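Side-chain contacts in rhamnose ABC transporter, rhamnose-binding protein (Actinomyces odontolyticus ATCC 17982, PDB 5BQ3), which probably binds rhamnose or a related sugar as the solute-binding component of an ABC transporter: residues Ile139-Leu142 with Asp143-Ser146; Ala324-Ile327 with Asp328-Phe332; Asp198-Lys201 with Ser202-Ala206; Phe41-Val44 with Met45-Gly48; Asp119-Ala122 with Asp123-Asp126. All coordinates share one frame; numbering follows the deposited sequence.

Contact 1. Residues Ile139-Leu142 with Asp143-Ser146; sequences ITML and DMVS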
loop_
_atom_site.group_PDB
_atom_site.type_symbol
_atom_site.label_atom_id
_atom_site.label_comp_id
_atom_site.label_asym_id
_atom_site.label_seq_id
_atom_site.Cartn_x
_atom_site.Cartn_y
_atom_site.Cartn_z
ATOM N N ILE A 139 -6.936 10.836 6.069
ATOM C CA ILE A 139 -7.197 12.205 5.608
ATOM C C ILE A 139 -7.779 12.151 4.189
ATOM O O ILE A 139 -8.815 12.774 3.943
ATOM C CB ILE A 139 -5.915 13.087 5.721
ATOM C CG1 ILE A 139 -5.679 13.495 7.191
ATOM C CG2 ILE A 139 -5.983 14.331 4.817
ATOM C CD1 ILE A 139 -4.247 13.921 7.551
ATOM N N THR A 140 -7.145 11.370 3.286
ATOM C CA THR A 140 -7.559 11.183 1.888
ATOM C C THR A 140 -9.007 10.700 1.835
ATOM O O THR A 140 -9.807 11.292 1.111
ATOM C CB THR A 140 -6.599 10.216 1.170
ATOM O OG1 THR A 140 -5.270 10.724 1.284
ATOM C CG2 THR A 140 -6.949 10.012 -0.307
HETATM N N MSE A 141 -9.348 9.672 2.638
HETATM C CA MSE A 141 -10.688 9.097 2.724
HETATM C C MSE A 141 -11.714 10.106 3.249
HETATM O O MSE A 141 -12.761 10.260 2.620
HETATM C CB MSE A 141 -10.675 7.837 3.574
HETATM C CG MSE A 141 -9.941 6.704 2.874
HETATM SE SE MSE A 141 -10.358 4.983 3.580
HETATM C CE MSE A 141 -9.418 5.129 5.331
ATOM N N LEU A 142 -11.396 10.841 4.338
ATOM C CA LEU A 142 -12.276 11.881 4.886
ATOM C C LEU A 142 -12.496 13.015 3.883
ATOM O O LEU A 142 -13.596 13.555 3.827
ATOM C CB LEU A 142 -11.710 12.458 6.186
ATOM C CG LEU A 142 -11.833 11.603 7.436
ATOM C CD1 LEU A 142 -10.871 12.085 8.487
ATOM C CD2 LEU A 142 -13.253 11.601 7.974
ATOM N N ASP A 143 -11.457 13.364 3.089
ATOM C CA ASP A 143 -11.520 14.405 2.055
ATOM C C ASP A 143 -12.488 14.013 0.940
ATOM O O ASP A 143 -13.251 14.858 0.492
ATOM C CB ASP A 143 -10.126 14.682 1.463
ATOM C CG ASP A 143 -9.309 15.755 2.163
ATOM O OD1 ASP A 143 -9.665 16.129 3.300
ATOM O OD2 ASP A 143 -8.302 16.209 1.578
HETATM N N MSE A 144 -12.451 12.735 0.499
HETATM C CA MSE A 144 -13.322 12.180 -0.545
HETATM C C MSE A 144 -14.764 12.085 -0.047
HETATM O O MSE A 144 -15.683 12.394 -0.804
HETATM C CB MSE A 144 -12.824 10.798 -1.004
HETATM C CG MSE A 144 -11.451 10.844 -1.689
HETATM SE SE MSE A 144 -10.866 9.160 -2.469
HETATM C CE MSE A 144 -10.817 8.044 -0.891
ATOM N N VAL A 145 -14.959 11.685 1.234
ATOM C CA VAL A 145 -16.278 11.573 1.869
ATOM C C VAL A 145 -16.917 12.952 1.923
ATOM O O VAL A 145 -17.973 13.146 1.328
ATOM C CB VAL A 145 -16.218 10.918 3.274
ATOM C CG1 VAL A 145 -17.578 10.939 3.957
ATOM C CG2 VAL A 145 -15.707 9.497 3.192
ATOM N N SER A 146 -16.249 13.905 2.610
ATOM C CA SER A 146 -16.675 15.293 2.804
ATOM C C SER A 146 -17.033 15.970 1.480
ATOM O O SER A 146 -18.066 16.635 1.402
ATOM C CB SER A 146 -15.584 16.085 3.519
ATOM O OG SER A 146 -16.071 17.338 3.970
#
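M144 folds back along its helix onto M141: the methyl CE of M144 stands 4.1 Å from CG of M141, and the two selenomethionine chains cross obliquely. The torsions account for this approach. CG of M144 lies beside its own backbone N, chi2 is extended, and the turn at chi3 (-61°) brings CE back over the preceding turn, 3.8 Å from CA of M141. The same methyl passes the carbonyl of T140, whose CG2 is a looser neighbour at 4.4 Å. V145 extends the apolar strip, its CG2 lying over M141 O.

Beneath the side chains runs a regular alpha-helical ladder of i to i+4 bonds. D143 N reaches I139 O at 2.8 Å, the donor nearly in line with the carbonyl, while M144 N bonds to T140 O at 3.1 Å and S146 N to L142 O at 2.9 Å. These bonds put M144 one turn on from T140 and M141.

On another side of the helix, CB of D143 rests 3.4 Å from I139 O, and the carboxylate turns to partners outside. OD1 takes a salt bridge from K183 and a hydrogen bond from Y184 OH, which would be expected to stabilise the charged form. The hydroxyl of T140 is likewise satisfied, by Q136 O one turn back.

Helix 134-149 packs against one helix and two strands: L142 and M141 on M174 of helix 165-180, M141 and V145 on V220 of strand 218-221, and M144 and V145 on T246 of strand 244-247.

Contact 2. Residues Ala324-Ile327 with Asp328-Phe332; sequences ADNI and DKYDF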
loop_
_atom_site.group_PDB
_atom_site.type_symbol
_atom_site.label_atom_id
_atom_site.label_comp_id
_atom_site.label_asym_id
_atom_site.label_seq_id
_atom_site.Cartn_x
_atom_site.Cartn_y
_atom_site.Cartn_z
ATOM N N ALA A 324 -13.025 8.513 -12.944
ATOM C CA ALA A 324 -13.299 8.148 -14.334
ATOM C C ALA A 324 -12.316 8.749 -15.362
ATOM O O ALA A 324 -12.333 8.335 -16.523
ATOM C CB ALA A 324 -14.714 8.548 -14.681
ATOM N N ASP A 325 -11.440 9.675 -14.934
ATOM C CA ASP A 325 -10.470 10.345 -15.809
ATOM C C ASP A 325 -9.091 9.654 -15.830
ATOM O O ASP A 325 -8.302 9.933 -16.737
ATOM C CB ASP A 325 -10.303 11.818 -15.395
ATOM C CG ASP A 325 -11.615 12.545 -15.180
ATOM O OD1 ASP A 325 -12.266 12.900 -16.182
ATOM O OD2 ASP A 325 -12.001 12.738 -14.007
ATOM N N ASN A 326 -8.800 8.771 -14.853
ATOM C CA ASN A 326 -7.508 8.084 -14.782
ATOM C C ASN A 326 -7.637 6.572 -14.487
ATOM O O ASN A 326 -6.613 5.887 -14.425
ATOM C CB ASN A 326 -6.612 8.756 -13.723
ATOM C CG ASN A 326 -7.062 8.593 -12.287
ATOM O OD1 ASN A 326 -8.260 8.540 -11.976
ATOM N ND2 ASN A 326 -6.104 8.524 -11.374
ATOM N N ILE A 327 -8.876 6.057 -14.328
ATOM C CA ILE A 327 -9.159 4.649 -14.015
ATOM C C ILE A 327 -8.580 3.688 -15.085
ATOM O O ILE A 327 -8.028 2.654 -14.712
ATOM C CB ILE A 327 -10.685 4.397 -13.767
ATOM C CG1 ILE A 327 -10.967 2.972 -13.230
ATOM C CG2 ILE A 327 -11.573 4.726 -14.979
ATOM C CD1 ILE A 327 -10.978 2.845 -11.750
ATOM N N ASP A 328 -8.665 4.053 -16.383
ATOM C CA ASP A 328 -8.197 3.229 -17.506
ATOM C C ASP A 328 -6.679 3.340 -17.756
ATOM O O ASP A 328 -6.177 2.725 -18.699
ATOM C CB ASP A 328 -8.964 3.594 -18.791
ATOM C CG ASP A 328 -10.470 3.434 -18.709
ATOM O OD1 ASP A 328 -10.935 2.472 -18.054
ATOM O OD2 ASP A 328 -11.185 4.247 -19.331
ATOM N N LYS A 329 -5.955 4.097 -16.913
ATOM C CA LYS A 329 -4.511 4.294 -17.035
ATOM C C LYS A 329 -3.714 3.346 -16.111
ATOM O O LYS A 329 -2.484 3.306 -16.207
ATOM C CB LYS A 329 -4.147 5.762 -16.737
ATOM C CG LYS A 329 -4.657 6.756 -17.771
ATOM C CD LYS A 329 -4.412 8.191 -17.332
ATOM C CE LYS A 329 -4.946 9.181 -18.335
ATOM N NZ LYS A 329 -4.737 10.585 -17.892
ATOM N N TYR A 330 -4.412 2.579 -15.237
ATOM C CA TYR A 330 -3.794 1.666 -14.265
ATOM C C TYR A 330 -4.346 0.241 -14.393
ATOM O O TYR A 330 -5.559 0.071 -14.489
ATOM C CB TYR A 330 -4.016 2.186 -12.833
ATOM C CG TYR A 330 -3.445 3.565 -12.575
ATOM C CD1 TYR A 330 -2.129 3.729 -12.157
ATOM C CD2 TYR A 330 -4.222 4.706 -12.746
ATOM C CE1 TYR A 330 -1.599 4.998 -11.917
ATOM C CE2 TYR A 330 -3.706 5.979 -12.507
ATOM C CZ TYR A 330 -2.395 6.120 -12.081
ATOM O OH TYR A 330 -1.886 7.378 -11.857
ATOM N N ASP A 331 -3.462 -0.785 -14.367
ATOM C CA ASP A 331 -3.873 -2.188 -14.499
ATOM C C ASP A 331 -3.366 -3.070 -13.341
ATOM O O ASP A 331 -2.335 -3.740 -13.462
ATOM C CB ASP A 331 -3.428 -2.778 -15.852
ATOM C CG ASP A 331 -4.057 -4.123 -16.176
ATOM O OD1 ASP A 331 -5.282 -4.163 -16.425
ATOM O OD2 ASP A 331 -3.325 -5.130 -16.196
ATOM N N PHE A 332 -4.123 -3.081 -12.229
ATOM C CA PHE A 332 -3.866 -3.884 -11.026
ATOM C C PHE A 332 -5.140 -4.007 -10.173
ATOM O O PHE A 332 -6.040 -3.152 -10.306
ATOM C CB PHE A 332 -2.684 -3.344 -10.184
ATOM C CG PHE A 332 -2.632 -1.854 -9.938
ATOM C CD1 PHE A 332 -3.295 -1.288 -8.856
ATOM C CD2 PHE A 332 -1.866 -1.025 -10.747
ATOM C CE1 PHE A 332 -3.216 0.084 -8.608
ATOM C CE2 PHE A 332 -1.795 0.347 -10.503
ATOM C CZ PHE A 332 -2.475 0.894 -9.438
ATOM O OXT PHE A 332 -5.255 -4.995 -9.412
#
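N326 and Y330 meet because of their first torsions: CG of N326 stands between its backbone N and carbonyl carbon (chi1 68°), and CG of Y330 lies beside its own N, swinging the ring back over the turn. The amide and the ring then stand almost perpendicular, their planes 87° apart, with ND2 of N326 3.7 Å from CE2 of Y330. The backbone carbonyl of N326 comes to the edge of the same ring, near its plane, its O 3.2 Å from CD2.

That oxygen has a second partner, K329 N, at 3.1 Å; the donor lies above the carbonyl plane, 61° out of it, in an i to i+3 bond of the short 3-10 turn. The extended K329 side chain runs back alongside N326, its CD 4.0 Å from N326 CA and its CE 3.8 Å from D325 O.

The N326 amide is spoken for elsewhere: OD1 accepts from N323 N, and ND2 donates to R321 O. Y330 is further fixed by an edge-to-face contact with F322.

The chemistry is therefore that of a polar turn rather than an apolar cluster: one backbone bond closes it, an oxygen faces the electropositive ring edge, and the amide is held in its rotation by bonds at both ends.

Contact 3. Residues Asp198-Lys201 with Ser202-Ala206; sequences DDTK and SFQEA
D198 O takes two donors from S202, its N at 2.9 Å and its OG at 2.8 Å. The amide approaches close to the carbonyl plane, whereas the hydroxyl arrives from above it, 44° out. S202 can do both because OG lies beside its own backbone N (chi1 -60°), on the side facing the preceding turn; G195 O is a further, weak partner of that hydroxyl.

D198 is also the N-cap of helix 199-212. Its OD2 accepts from K201 N at 3.1 Å, on the anti side of the carboxylate, so a first-turn amide without a helical acceptor is satisfied. Further along, F203 N bonds to D199 O and E205 N to K201 O, the latter at 2.9 Å.

Among the side chains, NZ of K201 reaches OE2 of E205 in a salt bridge of 3.3 Å whose hydrogen bond is weak, both chains bending at chi2 to meet. With an alanine at K201, E205 OE2 would probably be left without this charged mate. T200 and Q204 run side by side, CG2 to NE2 3.9 Å.

The D199 carboxylate is paired with R232 of helix 224-236, against which S202 also packs at A229, while S202 and E205 lie on L158 of strand 153-159.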
loop_
_atom_site.group_PDB
_atom_site.type_symbol
_atom_site.label_atom_id
_atom_site.label_comp_id
_atom_site.label_asym_id
_atom_site.label_seq_id
_atom_site.Cartn_x
_atom_site.Cartn_y
_atom_site.Cartn_z
ATOM N N ASP A 198 -13.930 -10.770 3.137
ATOM C CA ASP A 198 -14.669 -11.794 2.409
ATOM C C ASP A 198 -15.785 -11.124 1.618
ATOM O O ASP A 198 -16.552 -10.347 2.186
ATOM C CB ASP A 198 -15.220 -12.848 3.383
ATOM C CG ASP A 198 -15.924 -14.008 2.709
ATOM O OD1 ASP A 198 -15.224 -14.878 2.141
ATOM O OD2 ASP A 198 -17.174 -14.054 2.761
ATOM N N ASP A 199 -15.862 -11.414 0.307
ATOM C CA ASP A 199 -16.839 -10.840 -0.620
ATOM C C ASP A 199 -18.295 -11.141 -0.221
ATOM O O ASP A 199 -19.128 -10.237 -0.283
ATOM C CB ASP A 199 -16.574 -11.335 -2.050
ATOM C CG ASP A 199 -17.471 -10.700 -3.090
ATOM O OD1 ASP A 199 -17.181 -9.556 -3.508
ATOM O OD2 ASP A 199 -18.469 -11.339 -3.478
ATOM N N THR A 200 -18.599 -12.396 0.173
ATOM C CA THR A 200 -19.954 -12.811 0.550
ATOM C C THR A 200 -20.390 -12.120 1.853
ATOM O O THR A 200 -21.527 -11.649 1.931
ATOM C CB THR A 200 -20.056 -14.344 0.650
ATOM O OG1 THR A 200 -19.314 -14.943 -0.415
ATOM C CG2 THR A 200 -21.492 -14.838 0.600
ATOM N N LYS A 201 -19.487 -12.042 2.853
ATOM C CA LYS A 201 -19.752 -11.403 4.147
ATOM C C LYS A 201 -19.889 -9.873 3.983
ATOM O O LYS A 201 -20.824 -9.302 4.543
ATOM C CB LYS A 201 -18.651 -11.769 5.170
ATOM C CG LYS A 201 -18.799 -11.148 6.569
ATOM C CD LYS A 201 -19.862 -11.816 7.438
ATOM C CE LYS A 201 -19.925 -11.183 8.806
ATOM N NZ LYS A 201 -21.115 -11.637 9.572
ATOM N N SER A 202 -18.989 -9.229 3.203
ATOM C CA SER A 202 -19.006 -7.780 2.937
ATOM C C SER A 202 -20.283 -7.349 2.200
ATOM O O SER A 202 -20.779 -6.246 2.443
ATOM C CB SER A 202 -17.784 -7.355 2.130
ATOM O OG SER A 202 -16.571 -7.648 2.801
ATOM N N PHE A 203 -20.810 -8.221 1.307
ATOM C CA PHE A 203 -22.047 -7.985 0.559
ATOM C C PHE A 203 -23.244 -8.018 1.511
ATOM O O PHE A 203 -24.144 -7.185 1.388
ATOM C CB PHE A 203 -22.216 -9.030 -0.559
ATOM C CG PHE A 203 -23.351 -8.751 -1.516
ATOM C CD1 PHE A 203 -24.646 -9.173 -1.230
ATOM C CD2 PHE A 203 -23.126 -8.081 -2.710
ATOM C CE1 PHE A 203 -25.697 -8.901 -2.107
ATOM C CE2 PHE A 203 -24.175 -7.829 -3.597
ATOM C CZ PHE A 203 -25.456 -8.230 -3.285
ATOM N N GLN A 204 -23.250 -8.993 2.448
ATOM C CA GLN A 204 -24.294 -9.185 3.456
ATOM C C GLN A 204 -24.294 -8.035 4.456
ATOM O O GLN A 204 -25.368 -7.596 4.874
ATOM C CB GLN A 204 -24.108 -10.526 4.183
ATOM C CG GLN A 204 -24.599 -11.730 3.380
ATOM C CD GLN A 204 -24.064 -13.062 3.861
ATOM O OE1 GLN A 204 -23.344 -13.171 4.864
ATOM N NE2 GLN A 204 -24.408 -14.117 3.138
ATOM N N GLU A 205 -23.093 -7.536 4.823
ATOM C CA GLU A 205 -22.917 -6.412 5.748
ATOM C C GLU A 205 -23.412 -5.113 5.120
ATOM O O GLU A 205 -24.018 -4.306 5.819
ATOM C CB GLU A 205 -21.456 -6.270 6.201
ATOM C CG GLU A 205 -21.002 -7.322 7.205
ATOM C CD GLU A 205 -21.787 -7.448 8.499
ATOM O OE1 GLU A 205 -22.088 -6.409 9.129
ATOM O OE2 GLU A 205 -22.085 -8.596 8.894
ATOM N N ALA A 206 -23.184 -4.929 3.803
ATOM C CA ALA A 206 -23.630 -3.759 3.038
ATOM C C ALA A 206 -25.152 -3.764 2.872
ATOM O O ALA A 206 -25.770 -2.699 2.893
ATOM C CB ALA A 206 -22.956 -3.734 1.676
#

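Contact 4. Residues Phe41-Val44 with Met45-Gly48; sequences FSDV and MLGG
S42 O receives L46 N at 3.0 Å, and D43 O receives G47 N at 2.9 Å, followed by G48 N on V44 O at 3.1 Å. All three are i to i+4 bonds of helix 40-56. One residue earlier the pattern is less settled: V44 N makes a weak 3.4 Å bond to F41 O, three residues back, as befits a first turn.

No polar bond joins the side chains, which meet by packing. CG of M45 is anti to its N (chi1 175°), and a bend at chi3 (64°) carries the methyl CE to S42, 3.4 Å from OG. L46 lies over the carbonyl of S42, its CG 3.3 Å from that oxygen. Its CD1 is 3.6 Å from OD1 of D43, a methyl beside a carboxylate oxygen, the two side chains crossing at a slant.

Further out, M45 and V44 pack on P271 at the start of helix 271-287, M45 also on L274, and S42 and L46 against P34.

The segment forms the first turns of the helix in the beta-alpha-beta crossover of strand 29-33, helix 40-56 and strand 60-63, whose strands are parallel neighbours, as in the Rossmann-like lobes of periplasmic binding proteins.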
loop_
_atom_site.group_PDB
_atom_site.type_symbol
_atom_site.label_atom_id
_atom_site.label_comp_id
_atom_site.label_asym_id
_atom_site.label_seq_id
_atom_site.Cartn_x
_atom_site.Cartn_y
_atom_site.Cartn_z
ATOM N N PHE A 41 -0.770 -7.649 -8.728
ATOM C CA PHE A 41 -0.450 -6.371 -8.082
ATOM C C PHE A 41 1.033 -6.307 -7.693
ATOM O O PHE A 41 1.662 -5.259 -7.862
ATOM C CB PHE A 41 -1.357 -6.166 -6.857
ATOM C CG PHE A 41 -1.294 -4.815 -6.188
ATOM C CD1 PHE A 41 -0.329 -4.543 -5.228
ATOM C CD2 PHE A 41 -2.250 -3.844 -6.456
ATOM C CE1 PHE A 41 -0.287 -3.301 -4.587
ATOM C CE2 PHE A 41 -2.211 -2.606 -5.812
ATOM C CZ PHE A 41 -1.230 -2.341 -4.882
ATOM N N SER A 42 1.581 -7.426 -7.180
ATOM C CA SER A 42 2.974 -7.549 -6.747
ATOM C C SER A 42 3.948 -7.466 -7.939
ATOM O O SER A 42 5.048 -6.938 -7.781
ATOM C CB SER A 42 3.171 -8.856 -5.989
ATOM O OG SER A 42 4.329 -8.820 -5.174
ATOM N N ASP A 43 3.530 -7.959 -9.127
ATOM C CA ASP A 43 4.330 -7.950 -10.356
ATOM C C ASP A 43 4.492 -6.530 -10.932
ATOM O O ASP A 43 5.493 -6.264 -11.603
ATOM C CB ASP A 43 3.729 -8.898 -11.410
ATOM C CG ASP A 43 3.988 -10.384 -11.172
ATOM O OD1 ASP A 43 4.582 -10.730 -10.122
ATOM O OD2 ASP A 43 3.591 -11.202 -12.033
ATOM N N VAL A 44 3.527 -5.627 -10.663
ATOM C CA VAL A 44 3.564 -4.216 -11.083
ATOM C C VAL A 44 4.658 -3.509 -10.256
ATOM O O VAL A 44 5.429 -2.723 -10.804
ATOM C CB VAL A 44 2.175 -3.528 -10.953
ATOM C CG1 VAL A 44 2.249 -2.042 -11.297
ATOM C CG2 VAL A 44 1.136 -4.219 -11.828
HETATM N N MSE A 45 4.736 -3.837 -8.946
HETATM C CA MSE A 45 5.727 -3.334 -7.991
HETATM C C MSE A 45 7.130 -3.812 -8.399
HETATM O O MSE A 45 8.066 -3.011 -8.395
HETATM C CB MSE A 45 5.360 -3.798 -6.566
HETATM C CG MSE A 45 6.381 -3.429 -5.483
HETATM SE SE MSE A 45 6.101 -4.392 -3.793
HETATM C CE MSE A 45 6.418 -6.235 -4.399
ATOM N N LEU A 46 7.260 -5.106 -8.783
ATOM C CA LEU A 46 8.526 -5.699 -9.242
ATOM C C LEU A 46 8.978 -5.066 -10.563
ATOM O O LEU A 46 10.169 -4.784 -10.726
ATOM C CB LEU A 46 8.415 -7.228 -9.405
ATOM C CG LEU A 46 8.138 -8.060 -8.151
ATOM C CD1 LEU A 46 7.568 -9.417 -8.524
ATOM C CD2 LEU A 46 9.380 -8.233 -7.308
ATOM N N GLY A 47 8.020 -4.833 -11.468
ATOM C CA GLY A 47 8.242 -4.209 -12.769
ATOM C C GLY A 47 8.835 -2.816 -12.673
ATOM O O GLY A 47 9.710 -2.462 -13.465
ATOM N N GLY A 48 8.368 -2.045 -11.688
ATOM C CA GLY A 48 8.853 -0.699 -11.396
ATOM C C GLY A 48 10.252 -0.713 -10.809
ATOM O O GLY A 48 11.040 0.206 -11.051
#

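Contact 5. Residues Asp119-Ala122 with Asp123-Asp126; sequences DSAA and DCRD
The guanidinium of R125 carries the D119 carboxylate at its edge, close to its plane, while CA of A122 lies over one face, 4.0 Å above the plane and offset toward the rim. S120 OG is also near the edge. The two charged groups bind side-on through two nitrogens: NE to OD1 at 2.8 Å, on the syn lone pair, and NH2 to OD2 at 3.0 Å, also on the syn side, with a weaker NE to OD2 bond. Their planes are 36° apart, so the pairing is bidentate but twisted. R125 reaches D119 because CG sits between its backbone N and carbonyl carbon (chi1 81°) and the chain bends again at chi2.

Second partners fix both groups: T115 OG1 bonds to D119 OD1, and R125 NH2 donates to N311 O. Replacing R125 by a leucine would probably leave the D119 carboxylate without this countercharge and N311 O without this donor.

The chain between them reverses through a type I beta turn, A121 to C124, closed by a weak C124 N to A121 O bond of 3.3 Å. CB of A121 packs 3.6 Å from SG of C124. A water bridges the backbone, donating to A122 O at 2.8 Å and to R125 O at 3.0 Å.

A type I turn, with an ion pair across its base, links the parallel neighbours 112-116 and 127-130 and is tied by the C124-C100 disulfide to helix 100-109.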
loop_
_atom_site.group_PDB
_atom_site.type_symbol
_atom_site.label_atom_id
_atom_site.label_comp_id
_atom_site.label_asym_id
_atom_site.label_seq_id
_atom_site.Cartn_x
_atom_site.Cartn_y
_atom_site.Cartn_z
ATOM N N ASP A 119 7.006 -4.512 6.091
ATOM C CA ASP A 119 8.260 -4.445 6.827
ATOM C C ASP A 119 8.548 -5.702 7.647
ATOM O O ASP A 119 7.653 -6.506 7.929
ATOM C CB ASP A 119 8.232 -3.225 7.777
ATOM C CG ASP A 119 9.597 -2.706 8.219
ATOM O OD1 ASP A 119 10.600 -2.986 7.516
ATOM O OD2 ASP A 119 9.659 -2.004 9.257
ATOM N N SER A 120 9.822 -5.849 8.031
ATOM C CA SER A 120 10.324 -6.865 8.941
ATOM C C SER A 120 10.481 -6.170 10.307
ATOM O O SER A 120 9.910 -5.086 10.490
ATOM C CB SER A 120 11.636 -7.442 8.416
ATOM O OG SER A 120 12.665 -6.469 8.389
ATOM N N ALA A 121 11.235 -6.749 11.261
ATOM C CA ALA A 121 11.480 -6.054 12.527
ATOM C C ALA A 121 12.529 -4.948 12.274
ATOM O O ALA A 121 13.224 -4.995 11.256
ATOM C CB ALA A 121 11.938 -7.031 13.604
ATOM N N ALA A 122 12.614 -3.944 13.158
ATOM C CA ALA A 122 13.514 -2.793 13.026
ATOM C C ALA A 122 15.015 -3.145 12.863
ATOM O O ALA A 122 15.746 -2.360 12.252
ATOM C CB ALA A 122 13.342 -1.874 14.222
ATOM N N ASP A 123 15.471 -4.300 13.391
ATOM C CA ASP A 123 16.891 -4.681 13.348
ATOM C C ASP A 123 17.289 -5.646 12.193
ATOM O O ASP A 123 18.439 -6.095 12.176
ATOM C CB ASP A 123 17.330 -5.282 14.708
ATOM C CG ASP A 123 16.493 -6.425 15.279
ATOM O OD1 ASP A 123 15.503 -6.830 14.625
ATOM O OD2 ASP A 123 16.816 -6.897 16.393
ATOM N N CYS A 124 16.392 -5.925 11.221
ATOM C CA CYS A 124 16.718 -6.841 10.114
ATOM C C CYS A 124 16.886 -6.118 8.773
ATOM O O CYS A 124 17.144 -6.783 7.768
ATOM C CB CYS A 124 15.702 -7.976 9.986
ATOM S SG CYS A 124 14.437 -8.023 11.281
ATOM N N ARG A 125 16.744 -4.781 8.738
ATOM C CA ARG A 125 16.874 -4.047 7.481
ATOM C C ARG A 125 17.566 -2.698 7.680
ATOM O O ARG A 125 17.571 -2.141 8.782
ATOM C CB ARG A 125 15.500 -3.881 6.786
ATOM C CG ARG A 125 14.602 -2.752 7.287
ATOM C CD ARG A 125 13.979 -3.024 8.641
ATOM N NE ARG A 125 12.871 -2.114 8.911
ATOM C CZ ARG A 125 12.997 -0.904 9.445
ATOM N NH1 ARG A 125 14.197 -0.439 9.780
ATOM N NH2 ARG A 125 11.927 -0.148 9.647
ATOM N N ASP A 126 18.156 -2.188 6.594
ATOM C CA ASP A 126 18.871 -0.918 6.559
ATOM C C ASP A 126 17.908 0.236 6.310
ATOM O O ASP A 126 18.180 1.356 6.747
ATOM C CB ASP A 126 19.961 -0.948 5.472
ATOM C CG ASP A 126 21.065 -1.954 5.727
ATOM O OD1 ASP A 126 21.920 -1.690 6.603
ATOM O OD2 ASP A 126 21.090 -2.995 5.038
HETATM O O HOH W 1 18.408 -1.733 11.629
#

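How the contacts relate
Contact 1 is the buried one, a helix packed on helix 165-180 and two strands of the four-stranded sheet. Contact 3 lies at the surface beside the same sheet and relies on capping and charge instead. Contacts 4 and 5, both partly buried, belong to the six-stranded sheet region, but one is helical packing and the other a loop held by ion pair and disulfide; their centres are about 21 Å apart. Contact 2, on the surface at the C-terminus, is the one that touches another: CD1 of F332 lies 3.5 Å from CE2 of F41, the rings roughly perpendicular, joining the chain end to helix 40-56 of contact 4.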